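PDB 3C7A: octopine dehydrogenase from Pecten maximus, which catalyses the NADH-dependent reductive condensation of L-arginine with pyruvate to D-octopine, and the reverse oxidation of D-octopine with NAD(+). Local coordinates for residues A[137-148]-A[160-171]; A[198-208]-A[267-275]. All blocks are in the same frame, centred on the assembly; numbering follows the deposited sequence.

Contact 1 of 2, residues A[137-148]-A[160-171]; sequences SMMSFETLPWAC and LGTKSVLAASLI. With NAD (nicotinamide-adenine-dinucleotide), chain B; EDO (1,2-ethanediol), chain C.
Ala168 sets its methyl squarely over one face of the Phe141 ring, a CH-pi contact with CB 3.7 Å from the ring centroid and only 8° off the normal. The two residues form a non-hydrogen-bonded antiparallel pair, with side chains on the same face of the sheet. Next to them Leu166 turns CG anti to its backbone N (chi1 -154°), which carries CD2 to within 3.9 Å of Phe141 CD2, while its other methyl, CD1, lies against Glu142 CG. On the far side of Ala168, Leu170 CD1 packs on Met139 CB. The main chains of 137-141 and 165-171 are joined by paired N-H...O bonds at Met138 with Ile171 and at Ser140 with Ser169. Beyond that ladder the Glu142 carboxylate stands in as acceptor: Ala167 N donates to Glu142 OE2 (3.1 Å) on the anti side, beside a weak Glu142 N to Ala167 O bond, and OE1 accepts from an ethanediol. After the loop a second antiparallel ladder starts one residue out of register, tied by Leu160 N to Ala147 O at 2.8 Å, and Thr162 OG1 meets the indole edge of Trp146 in its plane. This end lines the coenzyme pocket: Cys148 N donates to O7N of the nicotinamide amide (3.3 Å), Leu144 CD2 touches the nicotinamide ring, and Thr143 belongs to the pyruvate site. Strand 137-141 also pairs in parallel with strand 111-114, helix 12-21 packs on Trp146 and Cys148, and helices 121-129 and 200-205 lie against the Ser140, Ser169 and Ile171 side.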
loop_
_atom_site.group_PDB
_atom_site.type_symbol
_atom_site.label_atom_id
_atom_site.label_comp_id
_atom_site.label_asym_id
_atom_site.label_seq_id
_atom_site.Cartn_x
_atom_site.Cartn_y
_atom_site.Cartn_z
ATOM N N SER A 137 8.509 12.964 -11.451
ATOM C CA SER A 137 8.900 12.476 -10.116
ATOM C C SER A 137 7.902 11.442 -9.565
ATOM O O SER A 137 6.714 11.490 -9.895
ATOM C CB SER A 137 9.033 13.643 -9.130
ATOM O OG SER A 137 10.120 14.494 -9.462
ATOM N N MET A 138 8.388 10.524 -8.721
ATOM C CA MET A 138 7.561 9.447 -8.138
ATOM C C MET A 138 7.609 9.432 -6.590
ATOM O O MET A 138 8.689 9.319 -6.002
ATOM C CB MET A 138 7.970 8.074 -8.720
ATOM C CG MET A 138 7.735 7.906 -10.237
ATOM S SD MET A 138 8.374 6.374 -10.993
ATOM C CE MET A 138 10.123 6.749 -11.136
ATOM N N MET A 139 6.437 9.533 -5.949
ATOM C CA MET A 139 6.299 9.673 -4.479
ATOM C C MET A 139 5.428 8.552 -3.869
ATOM O O MET A 139 4.314 8.318 -4.341
ATOM C CB MET A 139 5.698 11.055 -4.154
ATOM C CG MET A 139 5.806 11.525 -2.696
ATOM S SD MET A 139 5.061 13.160 -2.419
ATOM C CE MET A 139 5.543 13.489 -0.725
ATOM N N SER A 140 5.923 7.881 -2.820
ATOM C CA SER A 140 5.242 6.702 -2.227
ATOM C C SER A 140 5.014 6.740 -0.698
ATOM O O SER A 140 5.976 6.776 0.076
ATOM C CB SER A 140 6.003 5.414 -2.586
ATOM O OG SER A 140 6.018 5.179 -3.984
ATOM N N PHE A 141 3.744 6.690 -0.279
ATOM C CA PHE A 141 3.350 6.730 1.149
ATOM C C PHE A 141 3.180 5.339 1.792
ATOM O O PHE A 141 2.862 4.366 1.101
ATOM C CB PHE A 141 2.054 7.539 1.327
ATOM C CG PHE A 141 2.254 9.037 1.311
ATOM C CD1 PHE A 141 2.259 9.742 0.109
ATOM C CD2 PHE A 141 2.424 9.741 2.500
ATOM C CE1 PHE A 141 2.441 11.128 0.089
ATOM C CE2 PHE A 141 2.606 11.127 2.495
ATOM C CZ PHE A 141 2.614 11.822 1.286
ATOM N N GLU A 142 3.365 5.261 3.115
ATOM C CA GLU A 142 3.371 3.973 3.844
ATOM C C GLU A 142 1.997 3.307 4.063
ATOM O O GLU A 142 1.895 2.075 4.030
ATOM C CB GLU A 142 4.171 4.061 5.164
ATOM C CG GLU A 142 3.600 4.994 6.242
ATOM C CD GLU A 142 4.428 5.017 7.531
ATOM O OE1 GLU A 142 4.815 3.937 8.033
ATOM O OE2 GLU A 142 4.681 6.123 8.056
ATOM N N THR A 143 0.962 4.119 4.294
ATOM C CA THR A 143 -0.428 3.645 4.464
ATOM C C THR A 143 -1.431 4.801 4.267
ATOM O O THR A 143 -1.024 5.925 3.966
ATOM C CB THR A 143 -0.640 2.911 5.834
ATOM O OG1 THR A 143 -1.903 2.230 5.838
ATOM C CG2 THR A 143 -0.572 3.882 7.017
ATOM N N LEU A 144 -2.729 4.523 4.417
ATOM C CA LEU A 144 -3.771 5.558 4.293
ATOM C C LEU A 144 -3.812 6.467 5.536
ATOM O O LEU A 144 -3.724 5.972 6.661
ATOM C CB LEU A 144 -5.148 4.918 4.037
ATOM C CG LEU A 144 -6.306 5.808 3.553
ATOM C CD1 LEU A 144 -6.149 6.208 2.081
ATOM C CD2 LEU A 144 -7.650 5.131 3.771
ATOM N N PRO A 145 -3.929 7.801 5.332
ATOM C CA PRO A 145 -3.954 8.785 6.430
ATOM C C PRO A 145 -5.118 8.680 7.431
ATOM O O PRO A 145 -4.965 9.113 8.577
ATOM C CB PRO A 145 -4.027 10.132 5.695
ATOM C CG PRO A 145 -3.518 9.852 4.320
ATOM C CD PRO A 145 -3.994 8.469 4.019
ATOM N N TRP A 146 -6.259 8.131 7.008
ATOM C CA TRP A 146 -7.453 8.069 7.868
ATOM C C TRP A 146 -8.074 6.669 7.955
ATOM O O TRP A 146 -7.824 5.809 7.107
ATOM C CB TRP A 146 -8.543 9.041 7.378
ATOM C CG TRP A 146 -8.065 10.335 6.766
ATOM C CD1 TRP A 146 -7.770 11.497 7.423
ATOM C CD2 TRP A 146 -7.864 10.602 5.370
ATOM N NE1 TRP A 146 -7.383 12.465 6.527
ATOM C CE2 TRP A 146 -7.433 11.944 5.260
ATOM C CE3 TRP A 146 -7.998 9.836 4.203
ATOM C CZ2 TRP A 146 -7.132 12.537 4.027
ATOM C CZ3 TRP A 146 -7.699 10.427 2.975
ATOM C CH2 TRP A 146 -7.271 11.765 2.900
ATOM N N ALA A 147 -8.885 6.457 8.992
ATOM C CA ALA A 147 -9.846 5.353 9.029
ATOM C C ALA A 147 -11.225 5.935 8.708
ATOM O O ALA A 147 -11.736 6.775 9.456
ATOM C CB ALA A 147 -9.843 4.677 10.394
ATOM N N CYS A 148 -11.813 5.497 7.592
ATOM C CA CYS A 148 -13.007 6.146 7.030
ATOM C C CYS A 148 -14.011 5.186 6.370
ATOM O O CYS A 148 -13.633 4.114 5.891
ATOM C CB CYS A 148 -12.590 7.243 6.037
ATOM S SG CYS A 148 -11.428 6.710 4.732
ATOM N N LEU A 160 -13.340 8.337 11.167
ATOM C CA LEU A 160 -13.333 7.780 12.524
ATOM C C LEU A 160 -12.076 8.145 13.322
ATOM O O LEU A 160 -12.120 8.201 14.555
ATOM C CB LEU A 160 -13.513 6.252 12.495
ATOM C CG LEU A 160 -14.854 5.583 12.136
ATOM C CD1 LEU A 160 -16.049 6.197 12.875
ATOM C CD2 LEU A 160 -15.106 5.548 10.627
ATOM N N GLY A 161 -10.968 8.387 12.621
ATOM C CA GLY A 161 -9.697 8.762 13.253
ATOM C C GLY A 161 -8.612 9.166 12.262
ATOM O O GLY A 161 -8.676 8.804 11.086
ATOM N N THR A 162 -7.617 9.911 12.749
ATOM C CA THR A 162 -6.511 10.417 11.921
ATOM C C THR A 162 -5.150 10.185 12.599
ATOM O O THR A 162 -4.982 10.484 13.785
ATOM C CB THR A 162 -6.686 11.931 11.610
ATOM O OG1 THR A 162 -7.973 12.163 11.025
ATOM C CG2 THR A 162 -5.603 12.437 10.656
ATOM N N LYS A 163 -4.192 9.656 11.834
ATOM C CA LYS A 163 -2.820 9.414 12.309
ATOM C C LYS A 163 -2.115 10.717 12.709
ATOM O O LYS A 163 -2.400 11.777 12.148
ATOM C CB LYS A 163 -1.991 8.701 11.231
ATOM C CG LYS A 163 -2.525 7.341 10.775
ATOM C CD LYS A 163 -1.995 6.198 11.627
ATOM C CE LYS A 163 -2.365 4.847 11.030
ATOM N NZ LYS A 163 -1.873 3.709 11.857
ATOM N N SER A 164 -1.195 10.630 13.671
ATOM C CA SER A 164 -0.451 11.808 14.134
ATOM C C SER A 164 0.783 12.138 13.278
ATOM O O SER A 164 1.099 13.314 13.077
ATOM C CB SER A 164 -0.079 11.685 15.620
ATOM O OG SER A 164 0.780 10.584 15.860
ATOM N N VAL A 165 1.471 11.102 12.791
ATOM C CA VAL A 165 2.629 11.252 11.884
ATOM C C VAL A 165 2.576 10.245 10.717
ATOM O O VAL A 165 1.907 9.213 10.825
ATOM C CB VAL A 165 3.996 11.114 12.631
ATOM C CG1 VAL A 165 4.256 12.316 13.541
ATOM C CG2 VAL A 165 4.079 9.801 13.416
ATOM N N LEU A 166 3.281 10.547 9.619
ATOM C CA LEU A 166 3.335 9.675 8.424
ATOM C C LEU A 166 4.545 9.980 7.516
ATOM O O LEU A 166 4.955 11.136 7.400
ATOM C CB LEU A 166 2.031 9.786 7.617
ATOM C CG LEU A 166 1.586 8.607 6.740
ATOM C CD1 LEU A 166 1.134 7.419 7.586
ATOM C CD2 LEU A 166 0.466 9.038 5.800
ATOM N N ALA A 167 5.094 8.949 6.866
ATOM C CA ALA A 167 6.321 9.082 6.053
ATOM C C ALA A 167 6.178 8.667 4.577
ATOM O O ALA A 167 5.324 7.841 4.237
ATOM C CB ALA A 167 7.474 8.318 6.709
ATOM N N ALA A 168 7.035 9.235 3.721
ATOM C CA ALA A 168 7.045 8.951 2.272
ATOM C C ALA A 168 8.441 9.054 1.627
ATOM O O ALA A 168 9.272 9.852 2.063
ATOM C CB ALA A 168 6.067 9.870 1.545
ATOM N N SER A 169 8.678 8.252 0.585
ATOM C CA SER A 169 9.931 8.297 -0.194
ATOM C C SER A 169 9.772 9.051 -1.526
ATOM O O SER A 169 8.648 9.303 -1.969
ATOM C CB SER A 169 10.470 6.879 -0.439
ATOM O OG SER A 169 9.613 6.130 -1.287
ATOM N N LEU A 170 10.899 9.401 -2.158
ATOM C CA LEU A 170 10.894 10.203 -3.393
ATOM C C LEU A 170 12.039 9.882 -4.373
ATOM O O LEU A 170 13.195 9.736 -3.965
ATOM C CB LEU A 170 10.911 11.703 -3.046
ATOM C CG LEU A 170 10.865 12.754 -4.166
ATOM C CD1 LEU A 170 9.458 12.901 -4.742
ATOM C CD2 LEU A 170 11.372 14.096 -3.658
ATOM N N ILE A 171 11.695 9.780 -5.659
ATOM C CA ILE A 171 12.675 9.695 -6.752
ATOM C C ILE A 171 12.520 10.913 -7.675
ATOM O O ILE A 171 11.457 11.117 -8.269
ATOM C CB ILE A 171 12.530 8.381 -7.580
ATOM C CG1 ILE A 171 12.762 7.147 -6.697
ATOM C CG2 ILE A 171 13.498 8.376 -8.773
ATOM C CD1 ILE A 171 12.387 5.824 -7.353
HETATM P PA NAD B . -12.363 0.716 -1.489
HETATM O O1A NAD B . -12.661 -0.722 -1.307
HETATM O O2A NAD B . -13.381 1.553 -0.813
HETATM O O5B NAD B . -12.284 1.068 -3.064
HETATM C C5B NAD B . -13.325 0.728 -3.962
HETATM C C4B NAD B . -13.101 1.418 -5.307
HETATM O O4B NAD B . -12.134 0.717 -6.073
HETATM C C3B NAD B . -14.358 1.470 -6.167
HETATM O O3B NAD B . -15.088 2.660 -5.979
HETATM C C2B NAD B . -13.834 1.350 -7.586
HETATM O O2B NAD B . -13.591 2.618 -8.155
HETATM C C1B NAD B . -12.521 0.598 -7.432
HETATM N N9A NAD B . -12.757 -0.814 -7.799
HETATM C C8A NAD B . -13.176 -1.813 -6.952
HETATM N N7A NAD B . -13.292 -2.961 -7.655
HETATM C C5A NAD B . -12.956 -2.715 -8.940
HETATM C C6A NAD B . -12.903 -3.538 -10.062
HETATM N N6A NAD B . -13.466 -4.744 -10.015
HETATM N N1A NAD B . -12.513 -3.004 -11.280
HETATM C C2A NAD B . -12.180 -1.663 -11.374
HETATM N N3A NAD B . -12.239 -0.854 -10.251
HETATM C C4A NAD B . -12.619 -1.370 -9.050
HETATM O O3 NAD B . -10.870 1.014 -0.935
HETATM P PN NAD B . -10.555 2.127 0.193
HETATM O O1N NAD B . -11.337 1.795 1.405
HETATM O O2N NAD B . -10.681 3.474 -0.411
HETATM O O5D NAD B . -9.003 1.879 0.565
HETATM C C5D NAD B . -7.956 1.948 -0.382
HETATM C C4D NAD B . -6.717 1.229 0.158
HETATM O O4D NAD B . -6.341 1.741 1.430
HETATM C C3D NAD B . -6.961 -0.266 0.327
HETATM O O3D NAD B . -5.873 -0.978 -0.217
HETATM C C2D NAD B . -7.050 -0.469 1.830
HETATM O O2D NAD B . -6.522 -1.716 2.219
HETATM C C1D NAD B . -6.244 0.699 2.392
HETATM N N1N NAD B . -6.696 1.142 3.734
HETATM C C2N NAD B . -8.007 1.476 3.982
HETATM C C3N NAD B . -8.408 1.896 5.255
HETATM C C7N NAD B . -9.777 2.493 5.459
HETATM O O7N NAD B . -10.179 2.803 6.691
HETATM N N7N NAD B . -10.619 2.716 4.348
HETATM C C4N NAD B . -7.458 1.973 6.277
HETATM C C5N NAD B . -6.129 1.637 6.020
HETATM C C6N NAD B . -5.764 1.225 4.739
HETATM C C1 EDO C . 5.035 -0.850 9.410
HETATM O O1 EDO C . 4.851 -1.854 8.404
HETATM C C2 EDO C . 5.518 0.446 8.769
HETATM O O2 EDO C . 4.440 1.058 8.048
HETATM O O HOH W 1 9.529 6.588 -4.348
#

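Contact 2 of 2, residues A[198-208]-A[267-275]; sequences KHFLEMLIMSY and NDLSDVKDI. With EDO (1,2-ethanediol), chain C.
Glu202 OE1 is gripped by the backbone N-H of Lys198, from the syn side, and by a water at 2.7 Å that also donates to Asp268 O and accepts from Asp271 N. Two more waters, on Glu202 OE2, donate on to Asp271 O and OD2. The carboxylates of Glu202 and Asp271 are turned 71° apart, and Lys198, bent at its last torsion (chi4 70°), lays NZ 3.1 Å from Asp271 OD2 in a salt bridge that comes from above the carboxylate plane. At the helix start His199 caps through ND1, which accepts from Leu201 N in the ring plane. Leu269 CD1 sits over one face of that imidazole, 4.0 Å from its centroid, and NE2 makes a weak bond to Asn267 OD1, while the amide nitrogen of Asn267 is held by Cys264 O. Farther along, Ile205 CD1 meets Val272 CG1 at 3.6 Å, one side chain lying roughly perpendicular to the other. Tyr208 closes the far end: its OH donates to Lys273 O (3.1 Å) from above the carbonyl plane, and Ile275 CD1 lies over the ring face opposite Met206 O. A phenylalanine in its place would probably keep the packing on Ile275 but leave Lys273 O without this donor. Met206, which binds L-arginine, rests SD and CE against Lys273. The positive charge of Lys198 is likely to ease the nearness of Glu202 and Asp271, which are linked through water, whereas the Met206 end is held mainly by packing and one hydroxyl.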
loop_
_atom_site.group_PDB
_atom_site.type_symbol
_atom_site.label_atom_id
_atom_site.label_comp_id
_atom_site.label_asym_id
_atom_site.label_seq_id
_atom_site.Cartn_x
_atom_site.Cartn_y
_atom_site.Cartn_z
ATOM N N LYS A 198 14.627 7.948 3.723
ATOM C CA LYS A 198 15.969 7.984 3.117
ATOM C C LYS A 198 16.084 7.370 1.714
ATOM O O LYS A 198 16.810 7.901 0.869
ATOM C CB LYS A 198 17.004 7.345 4.052
ATOM C CG LYS A 198 17.423 8.218 5.230
ATOM C CD LYS A 198 18.449 7.502 6.104
ATOM C CE LYS A 198 19.061 8.429 7.146
ATOM N NZ LYS A 198 18.096 8.824 8.216
ATOM N N HIS A 199 15.387 6.256 1.475
ATOM C CA HIS A 199 15.512 5.501 0.216
ATOM C C HIS A 199 14.205 4.780 -0.137
ATOM O O HIS A 199 13.439 4.413 0.758
ATOM C CB HIS A 199 16.656 4.486 0.331
ATOM C CG HIS A 199 17.252 4.077 -0.983
ATOM N ND1 HIS A 199 16.687 3.113 -1.790
ATOM C CD2 HIS A 199 18.375 4.487 -1.619
ATOM C CE1 HIS A 199 17.429 2.954 -2.872
ATOM N NE2 HIS A 199 18.460 3.778 -2.792
ATOM N N PHE A 200 13.955 4.572 -1.432
ATOM C CA PHE A 200 12.714 3.917 -1.879
ATOM C C PHE A 200 12.668 2.404 -1.616
ATOM O O PHE A 200 11.583 1.827 -1.495
ATOM C CB PHE A 200 12.375 4.262 -3.346
ATOM C CG PHE A 200 13.072 3.400 -4.374
ATOM C CD1 PHE A 200 14.369 3.693 -4.791
ATOM C CD2 PHE A 200 12.415 2.314 -4.953
ATOM C CE1 PHE A 200 15.010 2.905 -5.751
ATOM C CE2 PHE A 200 13.045 1.520 -5.914
ATOM C CZ PHE A 200 14.346 1.817 -6.313
ATOM N N LEU A 201 13.839 1.774 -1.530
ATOM C CA LEU A 201 13.936 0.350 -1.180
ATOM C C LEU A 201 13.772 0.110 0.326
ATOM O O LEU A 201 13.421 -0.997 0.748
ATOM C CB LEU A 201 15.252 -0.261 -1.684
ATOM C CG LEU A 201 15.439 -0.501 -3.191
ATOM C CD1 LEU A 201 16.856 -0.987 -3.481
ATOM C CD2 LEU A 201 14.417 -1.488 -3.756
ATOM N N GLU A 202 14.036 1.147 1.124
ATOM C CA GLU A 202 13.735 1.143 2.560
ATOM C C GLU A 202 12.221 1.032 2.776
ATOM O O GLU A 202 11.761 0.208 3.570
ATOM C CB GLU A 202 14.281 2.416 3.231
ATOM C CG GLU A 202 13.933 2.566 4.720
ATOM C CD GLU A 202 13.950 4.016 5.207
ATOM O OE1 GLU A 202 14.777 4.817 4.716
ATOM O OE2 GLU A 202 13.134 4.353 6.094
ATOM N N MET A 203 11.467 1.862 2.054
ATOM C CA MET A 203 10.000 1.882 2.108
ATOM C C MET A 203 9.389 0.557 1.634
ATOM O O MET A 203 8.392 0.091 2.197
ATOM C CB MET A 203 9.464 3.065 1.281
ATOM C CG MET A 203 7.935 3.213 1.211
ATOM S SD MET A 203 7.104 3.621 2.767
ATOM C CE MET A 203 7.766 5.252 3.122
ATOM N N LEU A 204 10.002 -0.044 0.613
ATOM C CA LEU A 204 9.533 -1.307 0.035
ATOM C C LEU A 204 9.527 -2.464 1.043
ATOM O O LEU A 204 8.502 -3.129 1.215
ATOM C CB LEU A 204 10.358 -1.672 -1.215
ATOM C CG LEU A 204 9.858 -2.762 -2.179
ATOM C CD1 LEU A 204 10.346 -2.501 -3.601
ATOM C CD2 LEU A 204 10.250 -4.172 -1.735
ATOM N N ILE A 205 10.655 -2.697 1.711
ATOM C CA ILE A 205 10.776 -3.872 2.588
ATOM C C ILE A 205 10.212 -3.687 4.004
ATOM O O ILE A 205 9.853 -4.669 4.661
ATOM C CB ILE A 205 12.224 -4.472 2.621
ATOM C CG1 ILE A 205 13.098 -3.795 3.678
ATOM C CG2 ILE A 205 12.876 -4.436 1.231
ATOM C CD1 ILE A 205 14.058 -4.749 4.356
ATOM N N MET A 206 10.115 -2.436 4.460
ATOM C CA MET A 206 9.506 -2.126 5.763
ATOM C C MET A 206 7.977 -2.299 5.760
ATOM O O MET A 206 7.305 -1.957 6.737
ATOM C CB MET A 206 9.892 -0.717 6.238
ATOM C CG MET A 206 11.273 -0.611 6.895
ATOM S SD MET A 206 11.411 -1.336 8.555
ATOM C CE MET A 206 10.430 -0.196 9.531
ATOM N N SER A 207 7.444 -2.836 4.662
ATOM C CA SER A 207 6.026 -3.189 4.548
ATOM C C SER A 207 5.643 -4.372 5.444
ATOM O O SER A 207 4.469 -4.535 5.792
ATOM C CB SER A 207 5.671 -3.527 3.095
ATOM O OG SER A 207 5.895 -2.426 2.231
ATOM N N TYR A 208 6.638 -5.188 5.806
ATOM C CA TYR A 208 6.440 -6.422 6.581
ATOM C C TYR A 208 5.319 -7.298 5.996
ATOM O O TYR A 208 4.364 -7.650 6.697
ATOM C CB TYR A 208 6.157 -6.120 8.065
ATOM C CG TYR A 208 7.259 -5.423 8.847
ATOM C CD1 TYR A 208 8.601 -5.793 8.711
ATOM C CD2 TYR A 208 6.946 -4.420 9.768
ATOM C CE1 TYR A 208 9.605 -5.155 9.451
ATOM C CE2 TYR A 208 7.938 -3.780 10.511
ATOM C CZ TYR A 208 9.263 -4.152 10.350
ATOM O OH TYR A 208 10.238 -3.518 11.089
ATOM N N ASN A 267 24.261 4.089 -1.439
ATOM C CA ASN A 267 22.833 3.894 -1.179
ATOM C C ASN A 267 22.582 3.609 0.307
ATOM O O ASN A 267 23.002 2.569 0.825
ATOM C CB ASN A 267 22.264 2.768 -2.058
ATOM C CG ASN A 267 22.395 3.056 -3.552
ATOM O OD1 ASN A 267 21.452 3.530 -4.190
ATOM N ND2 ASN A 267 23.566 2.768 -4.115
ATOM N N ASP A 268 21.904 4.537 0.980
ATOM C CA ASP A 268 21.711 4.483 2.435
ATOM C C ASP A 268 20.422 3.763 2.851
ATOM O O ASP A 268 19.320 4.308 2.719
ATOM C CB ASP A 268 21.753 5.901 3.031
ATOM C CG ASP A 268 21.882 5.911 4.555
ATOM O OD1 ASP A 268 21.952 4.830 5.182
ATOM O OD2 ASP A 268 21.916 7.018 5.132
ATOM N N LEU A 269 20.577 2.544 3.366
ATOM C CA LEU A 269 19.451 1.724 3.822
ATOM C C LEU A 269 19.523 1.413 5.326
ATOM O O LEU A 269 18.999 0.391 5.784
ATOM C CB LEU A 269 19.368 0.424 3.003
ATOM C CG LEU A 269 18.650 0.411 1.644
ATOM C CD1 LEU A 269 19.439 1.124 0.547
ATOM C CD2 LEU A 269 18.337 -1.019 1.223
ATOM N N SER A 270 20.151 2.309 6.088
ATOM C CA SER A 270 20.428 2.082 7.516
ATOM C C SER A 270 19.218 2.203 8.457
ATOM O O SER A 270 19.303 1.803 9.621
ATOM C CB SER A 270 21.562 2.998 7.996
ATOM O OG SER A 270 21.224 4.367 7.843
ATOM N N ASP A 271 18.127 2.832 8.032
ATOM C CA ASP A 271 16.877 2.938 8.810
ATOM C C ASP A 271 15.905 1.687 8.774
ATOM O O ASP A 271 14.864 1.703 9.356
ATOM C CB ASP A 271 16.116 4.250 8.474
ATOM C CG ASP A 271 16.706 5.519 9.162
ATOM O OD1 ASP A 271 17.754 5.462 9.745
ATOM O OD2 ASP A 271 16.112 6.582 9.111
ATOM N N VAL A 272 16.278 0.657 8.045
ATOM C CA VAL A 272 15.665 -0.662 8.166
ATOM C C VAL A 272 15.938 -1.321 9.556
ATOM O O VAL A 272 17.065 -1.551 9.901
ATOM C CB VAL A 272 16.090 -1.633 6.997
ATOM C CG1 VAL A 272 15.566 -3.058 7.207
ATOM C CG2 VAL A 272 15.706 -1.113 5.593
ATOM N N LYS A 273 14.865 -1.610 10.293
ATOM C CA LYS A 273 14.899 -2.066 11.709
ATOM C C LYS A 273 14.165 -3.380 12.160
ATOM O O LYS A 273 13.305 -3.875 11.476
ATOM C CB LYS A 273 14.582 -0.930 12.661
ATOM C CG LYS A 273 13.182 -0.376 12.601
ATOM C CD LYS A 273 13.029 0.916 13.450
ATOM C CE LYS A 273 13.278 2.159 12.701
ATOM N NZ LYS A 273 12.924 3.402 13.329
ATOM N N ASP A 274 14.537 -3.919 13.325
ATOM C CA ASP A 274 13.831 -5.079 13.886
ATOM C C ASP A 274 12.361 -4.743 14.156
ATOM O O ASP A 274 12.037 -3.611 14.532
ATOM C CB ASP A 274 14.485 -5.529 15.203
ATOM C CG ASP A 274 15.949 -5.921 15.043
ATOM O OD1 ASP A 274 16.236 -6.929 14.363
ATOM O OD2 ASP A 274 16.815 -5.232 15.622
ATOM N N ILE A 275 11.484 -5.730 13.975
ATOM C CA ILE A 275 10.046 -5.561 14.233
ATOM C C ILE A 275 9.727 -5.343 15.726
ATOM O O ILE A 275 8.773 -4.637 16.062
ATOM C CB ILE A 275 9.191 -6.721 13.606
ATOM C CG1 ILE A 275 7.694 -6.374 13.618
ATOM C CG2 ILE A 275 9.495 -8.076 14.274
ATOM C CD1 ILE A 275 6.849 -7.173 12.631
HETATM C C1 EDO C . 5.035 -0.850 9.410
HETATM O O1 EDO C . 4.851 -1.854 8.404
HETATM C C2 EDO C . 5.518 0.446 8.769
HETATM O O2 EDO C . 4.440 1.058 8.048
HETATM O O HOH W 2 17.309 3.957 5.257
HETATM O O HOH W 3 12.348 2.813 8.878
HETATM O O HOH W 4 13.562 6.733 7.473
#

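Overall arrangement
From the N terminus, the chain runs through the parallel strands of the NADH-binding domain to strand 137-141, and contact 1 closes first: 137-148 meets 160-171 across a short connection that is mostly strand and includes the turn of the hairpin. Only then does contact 2 open, so the two follow in series and neither encloses the other. Its loop is longer, from helix 200-205 through helices 211-220 and 240-263 to 267-275, and lies wholly in the alpha-helical domain. Met203 of that first helix packs on Glu142 and Ala167, and one ethanediol bonds to both Glu142 and Met206. Helix 200-205 thus joins the coenzyme-side sheet to the helical domain.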